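Local coordinates for regulator of Ty1 transposition protein 107 (Saccharomyces cerevisiae, PDB 3T7K) that recognises phosphorylated histone H2A through its C-terminal tandem BRCT repeats and so takes part in the repair of damaged DNA, at residues C[195-200]-C[220-225]; C[226-231]-C[248-253]; C[24-29]-C[58-63]. One frame throughout, in Å; residues are numbered along the deposited sequence.

Contact 1 (C[195-200]-C[220-225])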
loop_
_atom_site.group_PDB
_atom_site.type_symbol
_atom_site.label_atom_id
_atom_site.label_comp_id
_atom_site.label_asym_id
_atom_site.label_seq_id
_atom_site.Cartn_x
_atom_site.Cartn_y
_atom_site.Cartn_z
ATOM N N ILE C 195 -27.345 13.285 6.156
ATOM C CA ILE C 195 -26.900 12.951 4.802
ATOM C C ILE C 195 -27.730 13.637 3.711
ATOM O O ILE C 195 -28.971 13.601 3.714
ATOM C CB ILE C 195 -26.839 11.418 4.567
ATOM C CG1 ILE C 195 -25.758 10.789 5.452
ATOM C CG2 ILE C 195 -26.540 11.109 3.121
ATOM C CD1 ILE C 195 -25.468 9.315 5.143
ATOM N N PHE C 196 -27.048 14.295 2.782
ATOM C CA PHE C 196 -27.764 14.975 1.715
ATOM C C PHE C 196 -28.140 13.976 0.635
ATOM O O PHE C 196 -27.290 13.243 0.147
ATOM C CB PHE C 196 -26.910 16.101 1.145
ATOM C CG PHE C 196 -26.831 17.300 2.038
ATOM C CD1 PHE C 196 -27.901 18.171 2.130
ATOM C CD2 PHE C 196 -25.691 17.552 2.788
ATOM C CE1 PHE C 196 -27.846 19.280 2.948
ATOM C CE2 PHE C 196 -25.622 18.658 3.603
ATOM C CZ PHE C 196 -26.709 19.535 3.685
ATOM N N LYS C 197 -29.422 13.923 0.286
ATOM C CA LYS C 197 -29.865 13.037 -0.775
ATOM C C LYS C 197 -29.341 13.508 -2.141
ATOM O O LYS C 197 -29.029 12.695 -3.019
ATOM C CB LYS C 197 -31.392 12.928 -0.767
ATOM C CG LYS C 197 -31.988 12.091 -1.877
ATOM C CD LYS C 197 -31.716 10.615 -1.645
ATOM C CE LYS C 197 -32.564 9.767 -2.584
ATOM N NZ LYS C 197 -33.926 10.367 -2.741
ATOM N N TYR C 198 -29.257 14.817 -2.337
ATOM C CA TYR C 198 -28.783 15.343 -3.610
ATOM C C TYR C 198 -27.692 16.370 -3.423
ATOM O O TYR C 198 -27.874 17.357 -2.703
ATOM C CB TYR C 198 -29.915 16.007 -4.388
ATOM C CG TYR C 198 -31.038 15.076 -4.728
ATOM C CD1 TYR C 198 -30.956 14.235 -5.829
ATOM C CD2 TYR C 198 -32.182 15.036 -3.947
ATOM C CE1 TYR C 198 -32.004 13.371 -6.146
ATOM C CE2 TYR C 198 -33.226 14.185 -4.251
ATOM C CZ TYR C 198 -33.134 13.358 -5.350
ATOM O OH TYR C 198 -34.177 12.518 -5.642
ATOM N N VAL C 199 -26.584 16.157 -4.118
ATOM C CA VAL C 199 -25.443 17.042 -4.031
ATOM C C VAL C 199 -25.098 17.466 -5.430
ATOM O O VAL C 199 -24.914 16.629 -6.315
ATOM C CB VAL C 199 -24.196 16.345 -3.403
ATOM C CG1 VAL C 199 -23.113 17.365 -3.163
ATOM C CG2 VAL C 199 -24.570 15.689 -2.099
ATOM N N LEU C 200 -25.010 18.771 -5.641
ATOM C CA LEU C 200 -24.733 19.296 -6.964
ATOM C C LEU C 200 -23.682 20.379 -6.869
ATOM O O LEU C 200 -23.687 21.176 -5.929
ATOM C CB LEU C 200 -26.006 19.869 -7.603
ATOM C CG LEU C 200 -27.238 18.954 -7.715
ATOM C CD1 LEU C 200 -28.100 18.995 -6.440
ATOM C CD2 LEU C 200 -28.089 19.359 -8.900
ATOM N N LYS C 220 -39.986 16.247 -3.018
ATOM C CA LYS C 220 -40.187 17.393 -2.124
ATOM C C LYS C 220 -39.594 17.307 -0.721
ATOM O O LYS C 220 -39.139 18.309 -0.178
ATOM C CB LYS C 220 -41.694 17.670 -1.988
ATOM C CG LYS C 220 -42.053 18.945 -1.250
ATOM C CD LYS C 220 -43.574 19.037 -1.029
ATOM C CE LYS C 220 -44.006 20.402 -0.506
ATOM N NZ LYS C 220 -43.868 21.464 -1.557
ATOM N N ASN C 221 -39.641 16.134 -0.105
ATOM C CA ASN C 221 -39.261 16.038 1.289
ATOM C C ASN C 221 -37.780 15.730 1.477
ATOM O O ASN C 221 -37.322 15.606 2.596
ATOM C CB ASN C 221 -40.125 15.003 2.028
ATOM C CG ASN C 221 -41.606 15.356 1.992
ATOM O OD1 ASN C 221 -41.980 16.499 2.240
ATOM N ND2 ASN C 221 -42.447 14.384 1.643
ATOM N N GLU C 222 -37.036 15.633 0.384
ATOM C CA GLU C 222 -35.652 15.152 0.485
ATOM C C GLU C 222 -34.627 16.279 0.589
ATOM O O GLU C 222 -34.930 17.440 0.334
ATOM C CB GLU C 222 -35.339 14.195 -0.666
ATOM C CG GLU C 222 -35.723 12.748 -0.339
ATOM C CD GLU C 222 -34.908 12.163 0.826
ATOM O OE1 GLU C 222 -33.992 12.848 1.347
ATOM O OE2 GLU C 222 -35.178 11.007 1.225
ATOM N N THR C 223 -33.404 15.949 0.979
ATOM C CA THR C 223 -32.456 17.008 1.246
ATOM C C THR C 223 -31.556 17.292 0.050
ATOM O O THR C 223 -31.287 16.416 -0.772
ATOM C CB THR C 223 -31.636 16.691 2.479
ATOM O OG1 THR C 223 -31.013 15.422 2.292
ATOM C CG2 THR C 223 -32.558 16.613 3.689
ATOM N N ILE C 224 -31.099 18.534 -0.035
ATOM C CA ILE C 224 -30.336 18.996 -1.178
ATOM C C ILE C 224 -29.206 19.882 -0.709
ATOM O O ILE C 224 -29.377 20.688 0.208
ATOM C CB ILE C 224 -31.214 19.851 -2.116
ATOM C CG1 ILE C 224 -32.493 19.112 -2.498
ATOM C CG2 ILE C 224 -30.431 20.256 -3.359
ATOM C CD1 ILE C 224 -33.574 20.034 -3.082
ATOM N N LEU C 225 -28.049 19.734 -1.346
ATOM C CA LEU C 225 -26.931 20.618 -1.106
ATOM C C LEU C 225 -26.400 21.068 -2.452
ATOM O O LEU C 225 -26.072 20.249 -3.303
ATOM C CB LEU C 225 -25.835 19.894 -0.320
ATOM C CG LEU C 225 -24.536 20.674 -0.164
ATOM C CD1 LEU C 225 -24.780 21.975 0.584
ATOM C CD2 LEU C 225 -23.536 19.820 0.586
#
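F196 offers a flat surface and L225 supplies the bump: CB of L225 sits over the middle of the F196 ring, 3.6 Å from the centroid and 12° off the ring normal, a CH-pi contact. CD2 of L225 lies against the CD2–CE2 side of the same ring. The phenyl reaches this position because its CG stands anti to the carbonyl carbon (chi1 -75°). T223 fits the hollow where the backbone turns at K197. Its OG1, placed between backbone N and carbonyl carbon (chi1 56°), donates to O of I195 at 3.1 Å and accepts from N of K197 at 3.0 Å, so a single hydroxyl bridges two peptide groups ahead of the strand. In the parallel ladder N of Y198 binds O of T223, N of L225 binds O of Y198 at 2.7 Å, and N of L200 binds O of L225. On the face carrying Y198 and I224, CD1 of L200 meets CG2 of I224 at 4.1 Å, while helix 205-218 lies against these side chains as the crossover of a right-handed beta-alpha-beta unit in the second BRCT domain. CB and CG of K197 run obliquely across the E222 carboxylate, whose OE1 accepts from N of T223. NZ of K197 and OE2 of E222 stay 4.2 Å apart, beyond a salt bridge; D219 pairs with that lysine and also takes the Y198 hydroxyl. Charged and hydroxyl groups thus gather where 195-197 meets 222-223, apolar ones follow along the strands, and E222 probably adds a weaker attraction to the salt bridge of K197 with D219.

Contact 2 (C[226-231]-C[248-253])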
loop_
_atom_site.group_PDB
_atom_site.type_symbol
_atom_site.label_atom_id
_atom_site.label_comp_id
_atom_site.label_asym_id
_atom_site.label_seq_id
_atom_site.Cartn_x
_atom_site.Cartn_y
_atom_site.Cartn_z
ATOM N N ILE C 226 -26.331 22.373 -2.660
ATOM C CA ILE C 226 -25.797 22.900 -3.903
ATOM C C ILE C 226 -24.667 23.855 -3.559
ATOM O O ILE C 226 -24.870 24.823 -2.822
ATOM C CB ILE C 226 -26.888 23.618 -4.721
ATOM C CG1 ILE C 226 -28.102 22.703 -4.899
ATOM C CG2 ILE C 226 -26.349 24.014 -6.071
ATOM C CD1 ILE C 226 -29.189 23.288 -5.813
ATOM N N VAL C 227 -23.476 23.580 -4.085
ATOM C CA VAL C 227 -22.297 24.370 -3.750
ATOM C C VAL C 227 -21.544 24.808 -4.995
ATOM O O VAL C 227 -21.795 24.312 -6.097
ATOM C CB VAL C 227 -21.302 23.550 -2.896
ATOM C CG1 VAL C 227 -21.937 23.124 -1.581
ATOM C CG2 VAL C 227 -20.852 22.343 -3.690
ATOM N N GLU C 228 -20.625 25.749 -4.814
ATOM C CA GLU C 228 -19.689 26.119 -5.865
ATOM C C GLU C 228 -18.431 25.237 -5.773
ATOM O O GLU C 228 -18.170 24.604 -4.745
ATOM C CB GLU C 228 -19.293 27.592 -5.731
ATOM C CG GLU C 228 -20.484 28.551 -5.686
ATOM C CD GLU C 228 -20.088 30.021 -5.646
ATOM O OE1 GLU C 228 -20.076 30.608 -4.544
ATOM O OE2 GLU C 228 -19.807 30.585 -6.723
ATOM N N TRP C 229 -17.660 25.198 -6.852
ATOM C CA TRP C 229 -16.407 24.446 -6.878
ATOM C C TRP C 229 -15.532 24.864 -5.707
ATOM O O TRP C 229 -14.940 24.029 -5.031
ATOM C CB TRP C 229 -15.684 24.661 -8.217
ATOM C CG TRP C 229 -14.254 24.168 -8.253
ATOM C CD1 TRP C 229 -13.141 24.918 -8.502
ATOM C CD2 TRP C 229 -13.788 22.827 -8.024
ATOM N NE1 TRP C 229 -12.017 24.131 -8.449
ATOM C CE2 TRP C 229 -12.384 22.844 -8.159
ATOM C CE3 TRP C 229 -14.422 21.620 -7.717
ATOM C CZ2 TRP C 229 -11.598 21.695 -7.997
ATOM C CZ3 TRP C 229 -13.637 20.477 -7.554
ATOM C CH2 TRP C 229 -12.243 20.527 -7.697
ATOM N N ASN C 230 -15.477 26.163 -5.445
ATOM C CA ASN C 230 -14.640 26.683 -4.367
ATOM C C ASN C 230 -14.926 26.037 -3.021
ATOM O O ASN C 230 -14.092 26.065 -2.130
ATOM C CB ASN C 230 -14.822 28.196 -4.246
ATOM C CG ASN C 230 -13.524 28.948 -4.369
ATOM O OD1 ASN C 230 -12.721 28.975 -3.436
ATOM N ND2 ASN C 230 -13.310 29.572 -5.523
ATOM N N TRP C 231 -16.126 25.491 -2.858
ATOM C CA TRP C 231 -16.510 24.837 -1.606
ATOM C C TRP C 231 -15.709 23.550 -1.458
ATOM O O TRP C 231 -15.310 23.167 -0.345
ATOM C CB TRP C 231 -18.021 24.529 -1.619
ATOM C CG TRP C 231 -18.607 23.887 -0.384
ATOM C CD1 TRP C 231 -19.152 24.525 0.708
ATOM C CD2 TRP C 231 -18.742 22.483 -0.130
ATOM N NE1 TRP C 231 -19.617 23.603 1.611
ATOM C CE2 TRP C 231 -19.374 22.341 1.121
ATOM C CE3 TRP C 231 -18.391 21.330 -0.840
ATOM C CZ2 TRP C 231 -19.657 21.097 1.675
ATOM C CZ3 TRP C 231 -18.671 20.091 -0.285
ATOM C CH2 TRP C 231 -19.295 19.986 0.958
ATOM N N ASN C 248 -19.543 29.660 0.047
ATOM C CA ASN C 248 -19.635 28.847 -1.166
ATOM C C ASN C 248 -20.827 27.899 -1.236
ATOM O O ASN C 248 -20.953 27.133 -2.192
ATOM C CB ASN C 248 -18.334 28.066 -1.405
ATOM C CG ASN C 248 -17.132 28.972 -1.498
ATOM O OD1 ASN C 248 -16.972 29.714 -2.480
ATOM N ND2 ASN C 248 -16.273 28.923 -0.482
ATOM N N VAL C 249 -21.694 27.933 -0.233
ATOM C CA VAL C 249 -22.925 27.161 -0.306
ATOM C C VAL C 249 -24.001 28.021 -0.962
ATOM O O VAL C 249 -24.279 29.124 -0.501
ATOM C CB VAL C 249 -23.381 26.711 1.084
ATOM C CG1 VAL C 249 -24.723 25.976 1.006
ATOM C CG2 VAL C 249 -22.309 25.841 1.722
ATOM N N LEU C 250 -24.588 27.527 -2.045
ATOM C CA LEU C 250 -25.564 28.313 -2.781
ATOM C C LEU C 250 -26.992 28.037 -2.341
ATOM O O LEU C 250 -27.870 28.897 -2.470
ATOM C CB LEU C 250 -25.422 28.076 -4.278
ATOM C CG LEU C 250 -23.997 28.328 -4.773
ATOM C CD1 LEU C 250 -23.980 28.321 -6.284
ATOM C CD2 LEU C 250 -23.511 29.665 -4.228
ATOM N N TYR C 251 -27.214 26.837 -1.818
ATOM C CA TYR C 251 -28.541 26.397 -1.422
ATOM C C TYR C 251 -28.431 25.133 -0.610
ATOM O O TYR C 251 -27.708 24.204 -0.973
ATOM C CB TYR C 251 -29.388 26.136 -2.670
ATOM C CG TYR C 251 -30.770 25.591 -2.394
ATOM C CD1 TYR C 251 -31.885 26.425 -2.423
ATOM C CD2 TYR C 251 -30.963 24.245 -2.106
ATOM C CE1 TYR C 251 -33.163 25.929 -2.176
ATOM C CE2 TYR C 251 -32.226 23.740 -1.862
ATOM C CZ TYR C 251 -33.323 24.591 -1.898
ATOM O OH TYR C 251 -34.581 24.100 -1.655
ATOM N N GLN C 252 -29.125 25.085 0.514
ATOM C CA GLN C 252 -29.230 23.812 1.218
ATOM C C GLN C 252 -30.573 23.652 1.876
ATOM O O GLN C 252 -31.186 24.624 2.341
ATOM C CB GLN C 252 -28.096 23.594 2.213
ATOM C CG GLN C 252 -27.889 24.660 3.221
ATOM C CD GLN C 252 -26.662 24.374 4.085
ATOM O OE1 GLN C 252 -26.260 23.219 4.253
ATOM N NE2 GLN C 252 -26.055 25.429 4.618
ATOM N N LYS C 253 -31.025 22.408 1.898
ATOM C CA LYS C 253 -32.317 22.040 2.435
ATOM C C LYS C 253 -31.995 20.800 3.244
ATOM O O LYS C 253 -31.612 19.779 2.662
ATOM C CB LYS C 253 -33.255 21.700 1.262
ATOM C CG LYS C 253 -34.643 21.160 1.627
ATOM C CD LYS C 253 -35.511 20.982 0.347
ATOM C CE LYS C 253 -36.964 20.730 0.677
ATOM N NZ LYS C 253 -37.146 19.589 1.598
#
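With its CG anti to the backbone N (chi1 -178°), W231 brings CD1 and NE1 of the indole beside CG2 of V249, the nearer approach being NE1 at 3.5 Å. At N248 a chi1 of -57°, which keeps the amide on the side of its own backbone N, carries OD1 to CB of N230, 3.2 Å away. CB of N248 itself lies at the edge of the W231 ring system. The N230 and N248 amides are nearly parallel, 9° between their planes. V227, from the same segment as W231, lays CG1 over one indole face, offset toward the rim, and touches CG2 of V249 at 4.3 Å. Between I226 and V227 the antiparallel pairing slips by one residue in a classic beta bulge, two residues, L250 and Y251, standing opposite the single I226, whose O accepts from N of L250 at 2.8 Å and from N of Y251 at 3.2 Å. N of I226 returns a bond to O of Y251. The strand 249-253 thereby joins the otherwise parallel BRCT sheet as an antiparallel edge beside 224-227. Beyond the bulge, N of E228 binds O of N248 at 3.0 Å, and helix 229-237 begins. CG of E228 passes at about a right angle to L250, meeting CD2 of that leucine at 3.5 Å. W229 turns away to helix 154-163 and packs on an apolar side chain of the bound peptide.

Contact 3 (C[24-29]-C[58-63])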
loop_
_atom_site.group_PDB
_atom_site.type_symbol
_atom_site.label_atom_id
_atom_site.label_comp_id
_atom_site.label_asym_id
_atom_site.label_seq_id
_atom_site.Cartn_x
_atom_site.Cartn_y
_atom_site.Cartn_z
ATOM N N LYS C 24 9.175 10.462 -3.174
ATOM C CA LYS C 24 8.513 10.170 -4.439
ATOM C C LYS C 24 7.589 11.365 -4.685
ATOM O O LYS C 24 6.512 11.445 -4.103
ATOM C CB LYS C 24 7.732 8.846 -4.353
ATOM C CG LYS C 24 8.620 7.606 -4.180
ATOM C CD LYS C 24 7.850 6.457 -3.536
ATOM C CE LYS C 24 7.417 6.798 -2.105
ATOM N NZ LYS C 24 6.382 5.857 -1.527
ATOM N N ALA C 25 8.030 12.296 -5.529
ATOM C CA ALA C 25 7.363 13.586 -5.650
ATOM C C ALA C 25 6.742 13.845 -7.029
ATOM O O ALA C 25 7.037 13.147 -8.014
ATOM C CB ALA C 25 8.328 14.701 -5.309
ATOM N N VAL C 26 5.867 14.847 -7.080
ATOM C CA VAL C 26 5.560 15.514 -8.322
ATOM C C VAL C 26 5.847 16.974 -8.034
ATOM O O VAL C 26 5.845 17.367 -6.880
ATOM C CB VAL C 26 4.093 15.283 -8.787
ATOM C CG1 VAL C 26 3.846 13.792 -8.993
ATOM C CG2 VAL C 26 3.113 15.850 -7.779
ATOM N N CYS C 27 6.155 17.756 -9.065
ATOM C CA CYS C 27 6.263 19.197 -8.914
ATOM C C CYS C 27 5.050 19.818 -9.563
ATOM O O CYS C 27 4.539 19.290 -10.550
ATOM C CB CYS C 27 7.490 19.719 -9.635
ATOM S SG CYS C 27 8.991 18.906 -9.090
ATOM N N THR C 28 4.600 20.933 -9.004
ATOM C CA THR C 28 3.507 21.708 -9.583
ATOM C C THR C 28 3.920 23.151 -9.382
ATOM O O THR C 28 4.458 23.494 -8.326
ATOM C CB THR C 28 2.151 21.378 -8.901
ATOM O OG1 THR C 28 1.079 22.065 -9.562
ATOM C CG2 THR C 28 2.166 21.761 -7.424
ATOM N N GLY C 29 3.734 23.988 -10.400
ATOM C CA GLY C 29 4.230 25.350 -10.325
ATOM C C GLY C 29 5.759 25.386 -10.348
ATOM O O GLY C 29 6.369 26.378 -9.926
ATOM N N ASP C 58 2.168 4.474 -7.511
ATOM C CA ASP C 58 3.567 4.855 -7.288
ATOM C C ASP C 58 3.749 5.352 -5.859
ATOM O O ASP C 58 4.872 5.587 -5.410
ATOM C CB ASP C 58 4.029 5.929 -8.271
ATOM C CG ASP C 58 4.136 5.414 -9.686
ATOM O OD1 ASP C 58 4.206 4.180 -9.867
ATOM O OD2 ASP C 58 4.155 6.244 -10.617
ATOM N N LYS C 59 2.626 5.538 -5.170
ATOM C CA LYS C 59 2.626 5.892 -3.756
ATOM C C LYS C 59 3.449 7.145 -3.488
ATOM O O LYS C 59 4.332 7.147 -2.629
ATOM C CB LYS C 59 3.151 4.718 -2.928
ATOM C CG LYS C 59 2.203 3.527 -2.887
ATOM C CD LYS C 59 0.854 3.936 -2.298
ATOM C CE LYS C 59 -0.116 2.768 -2.258
ATOM N NZ LYS C 59 -1.450 3.176 -1.732
ATOM N N LEU C 60 3.167 8.209 -4.229
ATOM C CA LEU C 60 3.864 9.466 -4.019
ATOM C C LEU C 60 3.715 9.886 -2.564
ATOM O O LEU C 60 2.714 9.571 -1.924
ATOM C CB LEU C 60 3.307 10.546 -4.934
ATOM C CG LEU C 60 3.219 10.128 -6.399
ATOM C CD1 LEU C 60 2.477 11.186 -7.220
ATOM C CD2 LEU C 60 4.587 9.873 -6.963
ATOM N N ASN C 61 4.715 10.587 -2.037
ATOM C CA ASN C 61 4.650 11.041 -0.654
ATOM C C ASN C 61 5.057 12.501 -0.517
ATOM O O ASN C 61 5.124 13.033 0.581
ATOM C CB ASN C 61 5.519 10.150 0.249
ATOM C CG ASN C 61 7.003 10.195 -0.121
ATOM O OD1 ASN C 61 7.448 11.082 -0.841
ATOM N ND2 ASN C 61 7.772 9.224 0.376
ATOM N N CYS C 62 5.317 13.156 -1.638
ATOM C CA CYS C 62 5.893 14.486 -1.600
ATOM C C CYS C 62 5.379 15.372 -2.721
ATOM O O CYS C 62 5.057 14.905 -3.810
ATOM C CB CYS C 62 7.421 14.366 -1.697
ATOM S SG CYS C 62 8.319 15.924 -1.679
ATOM N N ILE C 63 5.318 16.668 -2.461
ATOM C CA ILE C 63 4.996 17.618 -3.509
ATOM C C ILE C 63 5.930 18.799 -3.408
ATOM O O ILE C 63 6.160 19.310 -2.323
ATOM C CB ILE C 63 3.530 18.117 -3.415
ATOM C CG1 ILE C 63 3.301 19.252 -4.407
ATOM C CG2 ILE C 63 3.204 18.609 -2.021
ATOM C CD1 ILE C 63 2.326 18.894 -5.496
#
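O of K24 is gripped twice by the opposing backbone: N of N61 approaches in the carbonyl plane at 2.9 Å, with a weak, bent second bond from N of C62. These bonds lie where strands 23-27 and 62-64, parallel neighbours and the two inner strands of the four-stranded BRCT sheet, come together. N61 serves K24 a second time through its side chain. A chi1 of 62° folds the N61 amide back over its own main chain and brings OD1 within 3.0 Å of N of K24; the N-H points almost straight at it (168°) but stands well above the plane of the amide carbonyl. ND2 of N61 meanwhile binds O of D22, fixing the amide's rotation. The K24 chain bends at chi3, bringing NZ to O of K59 at 2.7 Å, while CE packs on the N61 amide. An alanine here is likely to leave the K59 carbonyl without its ammonium mate and strip the N61 amide of the CE methylene packed against it. Inward, the contact turns apolar. CB of A25 meets CB of C62 at 3.7 Å on one face of the sheet; on the other, V26 stands between L60 and I63, touching one with CG1 and the other with CG2. N of V26 adds a weak bond to O of C62. Past the strand, OG1 of T28 and N of G29 hydrogen-bond a modified side chain of the bound peptide, consistent with the phosphate pocket of a tandem BRCT; T28 OG1 also bonds T71. The methyl of T28 turns instead to I63: CG2 of T28 presses on CD1 of I63 at 3.5 Å, closer than usual for two carbons.

How the contacts relate
Along the chain the contacts come in series: contact 3 first, then contact 1, then contact 2. Contact 3 belongs to the four-stranded parallel sheet of the first BRCT domain, whereas contacts 1 and 2 are successive seams of the five-stranded mixed sheet of the second, sharing strand 224-227. Their centres lie 12 Å apart, and they touch where K253 probably bonds to I224 and K220. Contact 3 is on the other side of the chain's centre, its centre 36 Å from that of contact 1 and 30 Å from that of contact 2. The bound peptide is reached from both domains, by 24-29 and by W229 of 226-231, consistent with joint recognition of the phosphorylated histone tail.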